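Local coordinates for protein dihydropyrimidinase (Dictyostelium discoideum, PDB 2FTW) that catalyses the reversible, zinc-dependent hydrolytic ring opening of 5,6-dihydrouracil and 5,6-dihydrothymine, the second step of reductive pyrimidine degradation, at residues T7-I12 and L29-I34; D99-T104 and E111-W116; R180-G185 and V239-Y244; Q249-A254 and P304-V309; D399-I404 and T439-N444. All blocks are in the same frame, centred on the assembly; numbering follows the deposited sequence.

Interaction 1: T7-I12 and L29-I34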
# COMPACT_ATOMS: atom_id res chain seq x y z
N THR A 7 4.16 -54.21 10.16
CA THR A 7 5.39 -53.94 10.96
C THR A 7 5.55 -52.47 11.34
O THR A 7 6.04 -52.16 12.41
CB THR A 7 6.70 -54.35 10.19
OG1 THR A 7 6.66 -53.84 8.85
CG2 THR A 7 6.90 -55.85 10.16
N GLY A 8 5.16 -51.58 10.43
CA GLY A 8 5.51 -50.17 10.51
C GLY A 8 7.01 -49.94 10.32
O GLY A 8 7.55 -48.97 10.83
N THR A 9 7.66 -50.85 9.60
CA THR A 9 9.10 -50.76 9.34
C THR A 9 9.35 -50.81 7.83
O THR A 9 8.91 -51.74 7.15
CB THR A 9 9.90 -51.90 10.01
OG1 THR A 9 9.57 -53.15 9.41
CG2 THR A 9 9.61 -51.97 11.49
N ILE A 10 10.07 -49.80 7.32
CA ILE A 10 10.30 -49.70 5.88
C ILE A 10 11.56 -48.88 5.63
O ILE A 10 11.94 -48.02 6.44
CB ILE A 10 9.05 -49.07 5.17
CG1 ILE A 10 9.05 -49.36 3.67
CG2 ILE A 10 8.93 -47.57 5.44
CD1 ILE A 10 7.72 -49.08 3.03
N LEU A 11 12.23 -49.18 4.51
CA LEU A 11 13.43 -48.47 4.10
C LEU A 11 13.21 -47.86 2.71
O LEU A 11 12.95 -48.57 1.74
CB LEU A 11 14.63 -49.43 4.10
CG LEU A 11 15.98 -48.93 3.54
CD1 LEU A 11 16.48 -47.74 4.31
CD2 LEU A 11 17.03 -50.02 3.58
N ILE A 12 13.32 -46.54 2.64
CA ILE A 12 13.13 -45.82 1.39
C ILE A 12 14.49 -45.37 0.85
O ILE A 12 15.19 -44.60 1.52
CB ILE A 12 12.21 -44.59 1.58
CG1 ILE A 12 10.93 -44.99 2.32
CG2 ILE A 12 11.89 -43.98 0.23
CD1 ILE A 12 10.25 -43.85 3.04
N LEU A 29 15.18 -44.76 6.85
CA LEU A 29 14.73 -45.98 7.50
C LEU A 29 13.67 -45.66 8.58
O LEU A 29 13.85 -44.77 9.42
CB LEU A 29 15.92 -46.71 8.11
CG LEU A 29 15.68 -47.90 9.04
CD1 LEU A 29 15.19 -49.11 8.26
CD2 LEU A 29 16.97 -48.21 9.78
N VAL A 30 12.57 -46.39 8.53
CA VAL A 30 11.51 -46.27 9.52
C VAL A 30 11.44 -47.59 10.25
O VAL A 30 11.42 -48.64 9.61
CB VAL A 30 10.14 -45.97 8.87
CG1 VAL A 30 9.03 -45.90 9.93
CG2 VAL A 30 10.20 -44.69 8.06
N GLU A 31 11.42 -47.52 11.58
CA GLU A 31 11.27 -48.69 12.41
C GLU A 31 10.17 -48.45 13.44
O GLU A 31 10.04 -47.37 13.99
CB GLU A 31 12.60 -49.07 13.07
CG GLU A 31 12.50 -50.25 14.01
CD GLU A 31 13.78 -51.07 14.07
OE1 GLU A 31 14.72 -50.66 14.80
OE2 GLU A 31 13.84 -52.13 13.39
N ASN A 32 9.37 -49.49 13.68
CA ASN A 32 8.19 -49.43 14.52
C ASN A 32 7.43 -48.09 14.38
O ASN A 32 7.00 -47.52 15.37
CB ASN A 32 8.61 -49.72 15.96
CG ASN A 32 9.40 -51.05 16.10
OD1 ASN A 32 9.04 -52.06 15.49
ND2 ASN A 32 10.47 -51.02 16.89
N GLY A 33 7.28 -47.60 13.15
CA GLY A 33 6.53 -46.36 12.85
C GLY A 33 7.22 -45.02 13.07
O GLY A 33 6.63 -43.96 12.85
N ILE A 34 8.48 -45.06 13.51
CA ILE A 34 9.26 -43.87 13.78
C ILE A 34 10.47 -43.89 12.87
O ILE A 34 11.03 -44.96 12.59
CB ILE A 34 9.75 -43.83 15.24
CG1 ILE A 34 8.56 -43.94 16.21
CG2 ILE A 34 10.56 -42.57 15.53
CD1 ILE A 34 7.63 -42.74 16.22
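Ile10 and Val30 form a hydrogen-bonded pair where two antiparallel strands, 10-12 and 29-31, run side by side in the small beta-sandwich domain of this amidohydrolase. Here the packing is tight. Ile10 N donates to Val30 O at 2.9 Å, and Val30 N returns a straighter bond to Ile10 O (2.7 Å, 168° at the hydrogen). Their side chains lie alongside on one face, Ile10 CG2 at 4.0 Å from Val30 CB; beta-branched residues suit this extended backbone and bury their methyl groups. On the other face the non-hydrogen-bonded pair Leu11 and Leu29 meets more thinly, through Leu11 CD1 and Leu29 CB, and Leu29 is already partly exposed.

The loose side begins at the type I' turn Glu31-Ile34, where Glu31 and Asn32 are exposed and their side chains start out away from the other strand. Asn32 and Gly33 fill its two central positions, where positive phi is needed, and asparagine and glycine accept this most readily. Thr9 spans the transition: in one of its two conformers CG2, set anti to the carbonyl carbon, rests against the start of the turn, while OG1 receives a hydrogen bond from Thr7 OG1. Gly8, also at positive phi, lies so close to the turn that a side chain would crowd it, and its carbonyl O accepts from Gly33 N at 2.7 Å, the donor tilted 25° from the carbonyl plane.

Interaction 2: D99-T104 and E111-W116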
# COMPACT_ATOMS: atom_id res chain seq x y z
N ASP A 99 -10.14 -32.12 11.89
CA ASP A 99 -11.57 -31.97 11.63
C ASP A 99 -12.16 -31.10 12.73
O ASP A 99 -11.54 -30.93 13.79
CB ASP A 99 -12.23 -33.35 11.65
CG ASP A 99 -13.49 -33.41 10.80
OD1 ASP A 99 -13.40 -33.62 9.56
OD2 ASP A 99 -14.58 -33.27 11.39
N PHE A 100 -13.34 -30.55 12.45
CA PHE A 100 -14.04 -29.65 13.36
C PHE A 100 -15.21 -30.35 14.07
O PHE A 100 -16.11 -30.91 13.43
CB PHE A 100 -14.59 -28.43 12.60
CG PHE A 100 -13.56 -27.39 12.25
CD1 PHE A 100 -12.84 -27.47 11.06
CD2 PHE A 100 -13.31 -26.33 13.11
CE1 PHE A 100 -11.88 -26.50 10.72
CE2 PHE A 100 -12.35 -25.35 12.78
CZ PHE A 100 -11.64 -25.43 11.59
N VAL A 101 -15.19 -30.30 15.40
CA VAL A 101 -16.34 -30.65 16.21
C VAL A 101 -17.29 -29.46 16.17
O VAL A 101 -16.88 -28.32 16.45
CB VAL A 101 -15.95 -30.93 17.69
CG1 VAL A 101 -17.18 -31.31 18.52
CG2 VAL A 101 -14.90 -32.01 17.78
N ILE A 102 -18.56 -29.73 15.84
CA ILE A 102 -19.55 -28.67 15.70
C ILE A 102 -20.78 -28.95 16.55
O ILE A 102 -21.70 -29.64 16.10
CB ILE A 102 -19.97 -28.45 14.23
CG1 ILE A 102 -18.71 -28.14 13.40
CG2 ILE A 102 -20.99 -27.31 14.12
CD1 ILE A 102 -18.98 -27.55 12.02
N PRO A 103 -20.78 -28.42 17.79
CA PRO A 103 -21.95 -28.55 18.66
C PRO A 103 -23.17 -27.84 18.09
O PRO A 103 -23.05 -26.80 17.43
CB PRO A 103 -21.52 -27.86 19.96
CG PRO A 103 -20.05 -27.69 19.88
CD PRO A 103 -19.70 -27.65 18.43
N THR A 104 -24.34 -28.41 18.33
CA THR A 104 -25.56 -27.67 18.11
C THR A 104 -25.67 -26.63 19.20
O THR A 104 -25.05 -26.76 20.27
CB THR A 104 -26.78 -28.58 18.12
OG1 THR A 104 -26.75 -29.39 19.30
CG2 THR A 104 -26.77 -29.49 16.90
N GLU A 111 -19.81 -33.40 25.05
CA GLU A 111 -20.68 -34.41 24.46
C GLU A 111 -20.54 -34.42 22.94
O GLU A 111 -20.58 -35.48 22.32
CB GLU A 111 -22.14 -34.14 24.86
CG GLU A 111 -22.40 -34.30 26.37
CD GLU A 111 -23.79 -33.82 26.82
OE1 GLU A 111 -24.66 -33.52 25.96
OE2 GLU A 111 -24.01 -33.72 28.05
N ALA A 112 -20.37 -33.24 22.35
CA ALA A 112 -20.16 -33.10 20.91
C ALA A 112 -18.79 -33.64 20.53
O ALA A 112 -18.66 -34.41 19.58
CB ALA A 112 -20.32 -31.64 20.48
N TYR A 113 -17.77 -33.26 21.31
CA TYR A 113 -16.43 -33.84 21.17
C TYR A 113 -16.45 -35.37 21.25
O TYR A 113 -15.77 -36.03 20.46
CB TYR A 113 -15.49 -33.29 22.25
CG TYR A 113 -14.10 -33.88 22.23
CD1 TYR A 113 -13.82 -35.08 22.90
CD2 TYR A 113 -13.06 -33.26 21.54
CE1 TYR A 113 -12.54 -35.63 22.89
CE2 TYR A 113 -11.78 -33.80 21.53
CZ TYR A 113 -11.52 -34.98 22.20
OH TYR A 113 -10.25 -35.52 22.20
N ASP A 114 -17.19 -35.92 22.22
CA ASP A 114 -17.26 -37.37 22.40
C ASP A 114 -17.85 -38.03 21.17
O ASP A 114 -17.40 -39.09 20.75
CB ASP A 114 -18.11 -37.75 23.63
CG ASP A 114 -17.36 -37.60 24.94
OD1 ASP A 114 -16.14 -37.30 24.92
OD2 ASP A 114 -17.98 -37.79 26.01
N GLN A 115 -18.86 -37.40 20.58
CA GLN A 115 -19.50 -37.95 19.41
C GLN A 115 -18.49 -38.01 18.27
O GLN A 115 -18.33 -39.05 17.63
CB GLN A 115 -20.74 -37.14 19.02
CG GLN A 115 -21.52 -37.71 17.83
CD GLN A 115 -22.07 -39.10 18.10
OE1 GLN A 115 -23.26 -39.27 18.47
NE2 GLN A 115 -21.22 -40.12 17.92
N TRP A 116 -17.79 -36.89 18.05
CA TRP A 116 -16.85 -36.78 16.94
C TRP A 116 -15.73 -37.81 17.02
O TRP A 116 -15.48 -38.52 16.05
CB TRP A 116 -16.29 -35.35 16.82
CG TRP A 116 -16.78 -34.64 15.59
CD1 TRP A 116 -16.12 -34.52 14.41
CD2 TRP A 116 -18.04 -33.99 15.41
NE1 TRP A 116 -16.88 -33.83 13.50
CE2 TRP A 116 -18.06 -33.48 14.09
CE3 TRP A 116 -19.15 -33.76 16.24
CZ2 TRP A 116 -19.15 -32.77 13.58
CZ3 TRP A 116 -20.22 -33.06 15.74
CH2 TRP A 116 -20.22 -32.58 14.41
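Val101 fills the apolar centre between strand 99-101 and helix 111-116. Its CG1, anti to the backbone N (chi1 -179°), reaches the helix backbone beside Ala112, 3.7 Å from Ala112 CB, while CG2 turns to Trp116 and lies 3.7 Å from its CB. The small Ala112 lets the chain come close, and Pro103 closes over the same methyl, with Pro103 CB at 4.0 Å from Ala112 CB.

Further out, the broad indole of Trp116 lies along the strand. Val101 CA sits over the face of its five-membered ring in a CH-pi contact, 3.9 Å from the centroid and 12° off the normal, and Ile102 N lies over the same face towards the six-membered rim.

At the polar edge the indole N-H finds a carboxylate: Trp116 NE1 donates to Asp99 OD2 at 3.2 Å, nearly in the ring plane but bent to 136° at the hydrogen. The other oxygen, Asp99 OD1, accepts from Thr67 and Phe69, so both oxygens of the buried carboxylate have partners.

This is the strand-to-helix half of a beta-alpha-beta unit of the (beta/alpha)8 barrel. Leu130 of strand 127-132 packs on Val101 and Trp116, and Phe82 of helix 82-91 also touches the indole.

Interaction 3: R180-G185 and V239-Y244; sequences RCKELG and VCTPVY
The last turns of helix 171-184 pass beside the chain that leaves helix 223-239 for strand 243-245, with Lys182 and Thr241 the nearest pair of CA atoms at 5.4 Å. Lys182 carries nearly all of the contact; two conformers of it are deposited, and the side-chain distances here hold for one of them. Its CG is anti to the backbone N (chi1 -177°) and the chain beyond is fully extended, so its methylenes run along the other segment before the ammonium group arrives. Near the root, Thr241 crosses it obliquely, with Thr241 OG1 3.4 Å from Lys182 CB; midway, Lys182 CD packs against Val239 CG1 at 3.7 Å. A lysine suits the place because it offers an apolar stem to these buried residues and a charge at its far end.

Both segments belong to the (beta/alpha)8 barrel, where a helix packs on the loop leading into a core strand. Each helix is followed by a residue of positive phi: Gly185 in a Schellman motif, a position that glycine adopts without strain, and Cys240 after the second. Carbonyls of a last helical turn lack the usual i+4 partner, and Val239 O is one that a lysine can reach.

The bond from Lys182 NZ to Val239 O is doubtful in detail, since the modelled 2.4 Å is too short to be taken literally. The same ammonium forms a salt bridge with Asp478 of helix 474-481, whose residues Arg477 and Arg481 also pack on Cys240.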
# COMPACT_ATOMS: atom_id res chain seq x y z
N ARG A 180 -10.51 -15.99 26.65
CA ARG A 180 -10.54 -17.34 27.21
C ARG A 180 -9.54 -18.21 26.48
O ARG A 180 -8.78 -18.97 27.10
CB ARG A 180 -11.96 -17.91 27.10
CG ARG A 180 -12.17 -19.26 27.78
CD ARG A 180 -11.71 -19.25 29.24
NE ARG A 180 -12.10 -20.49 29.89
CZ ARG A 180 -11.65 -20.90 31.07
NH1 ARG A 180 -10.78 -20.17 31.76
NH2 ARG A 180 -12.07 -22.06 31.57
N CYS A 181 -9.49 -18.07 25.17
CA CYS A 181 -8.45 -18.72 24.38
C CYS A 181 -7.06 -18.34 24.87
O CYS A 181 -6.19 -19.22 25.04
CB CYS A 181 -8.60 -18.37 22.90
SG CYS A 181 -9.87 -19.36 22.06
N LYS A 182 -6.84 -17.05 25.08
CA LYS A 182 -5.56 -16.54 25.56
C LYS A 182 -5.18 -17.24 26.86
O LYS A 182 -4.07 -17.74 27.00
CB LYS A 182 -5.63 -15.02 25.76
CG LYS A 182 -4.33 -14.37 26.19
CD LYS A 182 -4.44 -12.85 26.15
CE LYS A 182 -3.16 -12.17 26.64
NZ LYS A 182 -3.27 -10.68 26.62
N GLU A 183 -6.11 -17.26 27.80
CA GLU A 183 -5.93 -17.82 29.14
C GLU A 183 -5.58 -19.32 29.10
O GLU A 183 -4.77 -19.81 29.89
CB GLU A 183 -7.24 -17.57 29.91
CG GLU A 183 -7.29 -18.03 31.35
CD GLU A 183 -8.55 -17.53 32.08
OE1 GLU A 183 -9.60 -17.33 31.44
OE2 GLU A 183 -8.49 -17.34 33.32
N LEU A 184 -6.16 -20.03 28.14
CA LEU A 184 -5.96 -21.47 28.03
C LEU A 184 -4.83 -21.86 27.09
O LEU A 184 -4.50 -23.04 26.97
CB LEU A 184 -7.26 -22.16 27.59
CG LEU A 184 -8.48 -21.98 28.49
CD1 LEU A 184 -9.72 -22.52 27.78
CD2 LEU A 184 -8.30 -22.65 29.84
N GLY A 185 -4.22 -20.89 26.44
CA GLY A 185 -3.17 -21.18 25.48
C GLY A 185 -3.67 -21.86 24.21
O GLY A 185 -2.98 -22.70 23.62
N VAL A 239 -6.79 -7.95 22.65
CA VAL A 239 -6.64 -9.00 23.67
C VAL A 239 -5.18 -9.46 23.78
O VAL A 239 -4.73 -9.87 24.86
CB VAL A 239 -7.56 -10.19 23.33
CG1 VAL A 239 -7.32 -11.37 24.26
CG2 VAL A 239 -9.02 -9.76 23.39
N CYS A 240 -4.45 -9.38 22.66
CA CYS A 240 -3.06 -9.84 22.54
C CYS A 240 -2.94 -11.37 22.60
O CYS A 240 -2.34 -11.93 23.50
CB CYS A 240 -2.14 -9.17 23.57
SG CYS A 240 -0.40 -9.16 23.06
N THR A 241 -3.51 -12.03 21.59
CA THR A 241 -3.54 -13.49 21.53
C THR A 241 -3.55 -13.90 20.05
O THR A 241 -4.06 -13.15 19.21
CB THR A 241 -4.78 -14.08 22.31
OG1 THR A 241 -4.64 -15.50 22.53
CG2 THR A 241 -6.10 -13.81 21.57
N PRO A 242 -2.99 -15.07 19.72
CA PRO A 242 -2.97 -15.49 18.30
C PRO A 242 -4.35 -15.78 17.70
O PRO A 242 -5.15 -16.47 18.31
CB PRO A 242 -2.11 -16.76 18.32
CG PRO A 242 -2.08 -17.21 19.73
CD PRO A 242 -2.29 -16.03 20.59
N VAL A 243 -4.61 -15.21 16.51
CA VAL A 243 -5.83 -15.49 15.75
C VAL A 243 -5.50 -16.14 14.38
O VAL A 243 -4.45 -15.90 13.81
CB VAL A 243 -6.68 -14.18 15.58
CG1 VAL A 243 -5.98 -13.18 14.69
CG2 VAL A 243 -8.07 -14.49 15.04
N TYR A 244 -6.43 -16.95 13.87
CA TYR A 244 -6.20 -17.79 12.66
C TYR A 244 -7.42 -17.68 11.76
O TYR A 244 -8.51 -18.07 12.15
CB TYR A 244 -5.95 -19.24 13.10
CG TYR A 244 -5.68 -20.32 12.04
CD1 TYR A 244 -6.72 -20.85 11.28
CD2 TYR A 244 -4.40 -20.84 11.84
CE1 TYR A 244 -6.50 -21.86 10.32
CE2 TYR A 244 -4.16 -21.88 10.89
CZ TYR A 244 -5.23 -22.38 10.13
OH TYR A 244 -5.05 -23.40 9.18

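Interaction 4: Q249-A254 and P304-V309; sequences QSIGAA and PRTKGV
Ile251, in the first turn of helix 251-262, reaches across to the start of helix 306-316. From its CB the longer branch leaves anti to the carbonyl carbon (chi1 -73°), and CG1 meets Val309, 3.9 Å from Val309 CG1, the two side chains crossing at about a right angle. Beyond it, CD1 at the tip lies 3.8 Å from Arg305 CG and 3.7 Å from Arg305 NH1. An isoleucine suits this role, being long enough to bridge the gap and apolar enough to pack on Val309 and on CG of the arginine, with the guanidinium NH1 beside its tip. Two conformers are deposited for Ile251 and for Arg305, so these distances hold for one arrangement and the contact is less certain.

On the inner side, Thr306 CG2 touches Gln249 O at 3.5 Å. Its hydroxyl, which also bonds to Asp303 O, accepts from a water at 3.1 Å from OG1; that water in turn accepts from Ile251 N. Just before the helix, Ser250 serves as N-cap: Ser250 OG accepts from Ala253 N at 3.1 Å.

The contact thus joins two helices of the barrel by their N-terminal turns. Ala254 continues it by packing on Leu310 and Tyr313 of helix 306-316, helix 223-239 backs Ser250 and Ala253 through Glu225, and Arg305 packs on Arg305 of the second subunit.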
# COMPACT_ATOMS: atom_id res chain seq x y z
N GLN A 249 -10.56 -16.74 1.21
CA GLN A 249 -10.96 -17.01 -0.18
C GLN A 249 -10.73 -15.83 -1.13
O GLN A 249 -10.83 -15.99 -2.35
CB GLN A 249 -12.46 -17.37 -0.23
CG GLN A 249 -12.83 -18.72 0.36
CD GLN A 249 -12.79 -19.83 -0.66
OE1 GLN A 249 -11.72 -20.38 -0.94
NE2 GLN A 249 -13.95 -20.15 -1.24
N SER A 250 -10.41 -14.66 -0.58
CA SER A 250 -10.39 -13.44 -1.38
C SER A 250 -9.10 -12.59 -1.27
O SER A 250 -8.39 -12.61 -0.27
CB SER A 250 -11.61 -12.59 -1.01
OG SER A 250 -11.34 -11.68 0.05
N ILE A 251 -8.85 -11.82 -2.33
CA ILE A 251 -7.75 -10.86 -2.39
C ILE A 251 -7.85 -9.86 -1.24
O ILE A 251 -6.88 -9.63 -0.51
CB ILE A 251 -7.74 -10.07 -3.74
CG1 ILE A 251 -7.27 -10.97 -4.89
CG2 ILE A 251 -6.86 -8.82 -3.67
CD1 ILE A 251 -7.45 -10.39 -6.28
N GLY A 252 -9.03 -9.26 -1.11
CA GLY A 252 -9.28 -8.26 -0.07
C GLY A 252 -8.95 -8.72 1.33
O GLY A 252 -8.32 -7.99 2.10
N ALA A 253 -9.38 -9.94 1.67
CA ALA A 253 -9.14 -10.51 2.99
C ALA A 253 -7.66 -10.86 3.16
O ALA A 253 -7.09 -10.66 4.24
CB ALA A 253 -10.02 -11.75 3.21
N ALA A 254 -7.04 -11.35 2.09
CA ALA A 254 -5.59 -11.62 2.11
C ALA A 254 -4.76 -10.35 2.34
O ALA A 254 -3.79 -10.36 3.13
CB ALA A 254 -5.17 -12.29 0.85
N PRO A 304 -10.77 -13.35 -11.63
CA PRO A 304 -9.79 -14.29 -12.19
C PRO A 304 -8.38 -14.23 -11.59
O PRO A 304 -7.68 -15.25 -11.58
CB PRO A 304 -9.72 -13.90 -13.67
CG PRO A 304 -10.99 -13.15 -13.93
CD PRO A 304 -11.26 -12.42 -12.67
N ARG A 305 -7.96 -13.06 -11.11
CA ARG A 305 -6.60 -12.97 -10.59
C ARG A 305 -6.48 -13.50 -9.14
O ARG A 305 -5.39 -13.56 -8.59
CB ARG A 305 -6.02 -11.56 -10.77
CG ARG A 305 -6.68 -10.44 -9.99
CD ARG A 305 -6.11 -9.10 -10.41
NE ARG A 305 -4.66 -9.05 -10.25
CZ ARG A 305 -4.02 -8.81 -9.11
NH1 ARG A 305 -4.69 -8.59 -7.99
NH2 ARG A 305 -2.69 -8.80 -9.09
N THR A 306 -7.60 -13.96 -8.59
CA THR A 306 -7.66 -14.38 -7.20
C THR A 306 -6.69 -15.49 -6.78
O THR A 306 -5.96 -15.34 -5.80
CB THR A 306 -9.09 -14.82 -6.82
OG1 THR A 306 -9.97 -13.71 -6.93
CG2 THR A 306 -9.13 -15.34 -5.39
N LYS A 307 -6.70 -16.61 -7.51
CA LYS A 307 -5.92 -17.76 -7.05
C LYS A 307 -4.42 -17.53 -7.13
O LYS A 307 -3.67 -18.04 -6.29
CB LYS A 307 -6.35 -19.05 -7.78
CG LYS A 307 -5.84 -19.24 -9.18
CD LYS A 307 -6.54 -20.47 -9.79
CE LYS A 307 -6.08 -20.73 -11.22
NZ LYS A 307 -6.63 -22.02 -11.73
N GLY A 308 -3.98 -16.78 -8.14
CA GLY A 308 -2.58 -16.41 -8.29
C GLY A 308 -2.11 -15.53 -7.14
O GLY A 308 -1.00 -15.70 -6.63
N VAL A 309 -2.94 -14.58 -6.74
CA VAL A 309 -2.62 -13.66 -5.64
C VAL A 309 -2.61 -14.37 -4.29
O VAL A 309 -1.75 -14.10 -3.46
CB VAL A 309 -3.61 -12.46 -5.60
CG1 VAL A 309 -3.44 -11.62 -4.32
CG2 VAL A 309 -3.41 -11.58 -6.82
O HOH W 1 -10.85 -12.16 -4.38

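Interaction 5: D399-I404 and T439-N444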
# COMPACT_ATOMS: atom_id res chain seq x y z
N ASP A 399 7.59 -39.06 13.24
CA ASP A 399 6.70 -40.10 12.75
C ASP A 399 6.99 -40.44 11.31
O ASP A 399 7.22 -39.56 10.47
CB ASP A 399 5.23 -39.71 12.94
CG ASP A 399 4.74 -39.95 14.37
OD1 ASP A 399 5.58 -40.28 15.24
OD2 ASP A 399 3.53 -39.81 14.61
N GLY A 400 7.00 -41.75 11.04
CA GLY A 400 7.26 -42.27 9.72
C GLY A 400 6.07 -42.18 8.79
O GLY A 400 5.67 -43.18 8.21
N ASP A 401 5.52 -40.96 8.68
CA ASP A 401 4.52 -40.60 7.66
C ASP A 401 5.22 -39.85 6.53
O ASP A 401 5.65 -38.71 6.70
CB ASP A 401 3.44 -39.67 8.25
CG ASP A 401 2.70 -40.28 9.45
OD1 ASP A 401 2.75 -41.52 9.65
OD2 ASP A 401 2.04 -39.49 10.18
N ILE A 402 5.34 -40.49 5.37
CA ILE A 402 6.13 -39.96 4.26
C ILE A 402 5.44 -40.15 2.90
O ILE A 402 4.82 -41.18 2.66
CB ILE A 402 7.53 -40.61 4.23
CG1 ILE A 402 8.20 -40.42 5.61
CG2 ILE A 402 8.39 -40.04 3.08
CD1 ILE A 402 9.66 -40.85 5.71
N VAL A 403 5.56 -39.15 2.04
CA VAL A 403 5.01 -39.21 0.69
C VAL A 403 6.12 -39.26 -0.34
O VAL A 403 6.99 -38.39 -0.37
CB VAL A 403 4.12 -38.00 0.39
CG1 VAL A 403 3.45 -38.12 -0.99
CG2 VAL A 403 3.08 -37.89 1.43
N ILE A 404 6.08 -40.28 -1.20
CA ILE A 404 6.93 -40.35 -2.36
C ILE A 404 6.24 -39.61 -3.50
O ILE A 404 5.24 -40.06 -4.06
CB ILE A 404 7.26 -41.79 -2.74
CG1 ILE A 404 7.97 -42.46 -1.56
CG2 ILE A 404 8.17 -41.82 -3.95
CD1 ILE A 404 8.21 -43.92 -1.72
N THR A 439 2.23 -43.32 -0.61
CA THR A 439 2.03 -42.70 0.69
C THR A 439 2.32 -43.76 1.76
O THR A 439 2.01 -44.94 1.58
CB THR A 439 0.60 -42.13 0.83
OG1 THR A 439 0.29 -41.34 -0.32
CG2 THR A 439 0.45 -41.28 2.10
N ILE A 440 2.96 -43.33 2.83
CA ILE A 440 3.35 -44.19 3.92
C ILE A 440 2.89 -43.55 5.23
O ILE A 440 3.24 -42.41 5.51
CB ILE A 440 4.90 -44.40 3.94
CG1 ILE A 440 5.35 -45.13 2.67
CG2 ILE A 440 5.34 -45.18 5.18
CD1 ILE A 440 6.82 -45.00 2.35
N VAL A 441 2.09 -44.29 5.99
CA VAL A 441 1.62 -43.84 7.30
C VAL A 441 2.12 -44.84 8.35
O VAL A 441 1.91 -46.04 8.22
CB VAL A 441 0.06 -43.77 7.34
CG1 VAL A 441 -0.45 -43.46 8.76
CG2 VAL A 441 -0.45 -42.76 6.33
N ALA A 442 2.81 -44.32 9.37
CA ALA A 442 3.37 -45.11 10.46
C ALA A 442 4.19 -46.29 9.96
O ALA A 442 4.04 -47.41 10.44
CB ALA A 442 2.28 -45.58 11.41
N GLY A 443 5.05 -46.02 8.98
CA GLY A 443 5.92 -47.02 8.38
C GLY A 443 5.25 -48.05 7.49
O GLY A 443 5.90 -48.99 7.07
N ASN A 444 3.96 -47.86 7.18
CA ASN A 444 3.20 -48.81 6.38
C ASN A 444 2.72 -48.16 5.08
O ASN A 444 2.25 -47.01 5.09
CB ASN A 444 1.97 -49.32 7.15
CG ASN A 444 2.32 -50.17 8.37
OD1 ASN A 444 3.15 -51.08 8.29
ND2 ASN A 444 1.67 -49.89 9.49
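Strands 402-404 and 439-441 pair antiparallel in the sheet that links the barrel to the beta-sandwich domain, and the second runs on into a type I' turn that leads to strand 444-448. Ile402 and Ile440 form the hydrogen-bonded pair: Ile402 N donates to Ile440 O, and Ile440 N to Ile402 O, each at 2.8 Å. Beside them, Asp401 CA makes a CA-H...O contact of 3.1 Å with Ile440 O. Beta-branched side chains favour such extended strands and fill both faces, Ile402 and Ile440 on one, Val403 and Thr439 on the other. Ile440 CG2, anti to the backbone N, comes to 3.6 Å from Gly400 O.

Towards the turn a side chain joins the backbone in holding it. With CG anti to the carbonyl carbon (chi1 -58°), Asp401 carries OD1 over to the turn, where it accepts from Ala442 N at 2.8 Å in a nearly straight bond of 164°. The other oxygen, Asp401 OD2, forms a salt bridge with Lys391, so each oxygen of this buried carboxylate has a partner and the group probably stays ionised. Next to it, Gly400, at the centre of an inverse gamma turn, presents its O to Gly443 N at 3.0 Å.

Ala442 and Gly443 hold the central positions of the turn with positive phi, easy for glycine and less so for alanine, whose N-H the aspartate holds, which probably steadies it. Two such residues are the mark of the tight type I' beta-hairpin, formed here by strands 431-441 and 444-448, with strand 402-406 lying along its first arm.

Overall arrangement
Interactions 1 and 5 adjoin, their centres 8 Å apart: Gly400 N lies 2.9 Å from Gly33 O, and Gly8 N 3.0 Å from Asn444 OD1, both probable hydrogen bonds, which join the turn residues Gly33 and Asn444 to the segments 399-404 and 7-12. The other three belong to the barrel. Interaction 2 comes closest to the metal centre, the Phe100 side chain being about 5 Å from a zinc ion and about 3 Å from that of the zinc ligand His66; in interaction 4, the Gln249 side chain is about 9 Å from a zinc ion. Interactions 3 and 4 are consecutive, strand 243-245 leading to helix 251-262, with centres 27 Å apart. Interaction 1 lies 41 Å, centre to centre, from interaction 4.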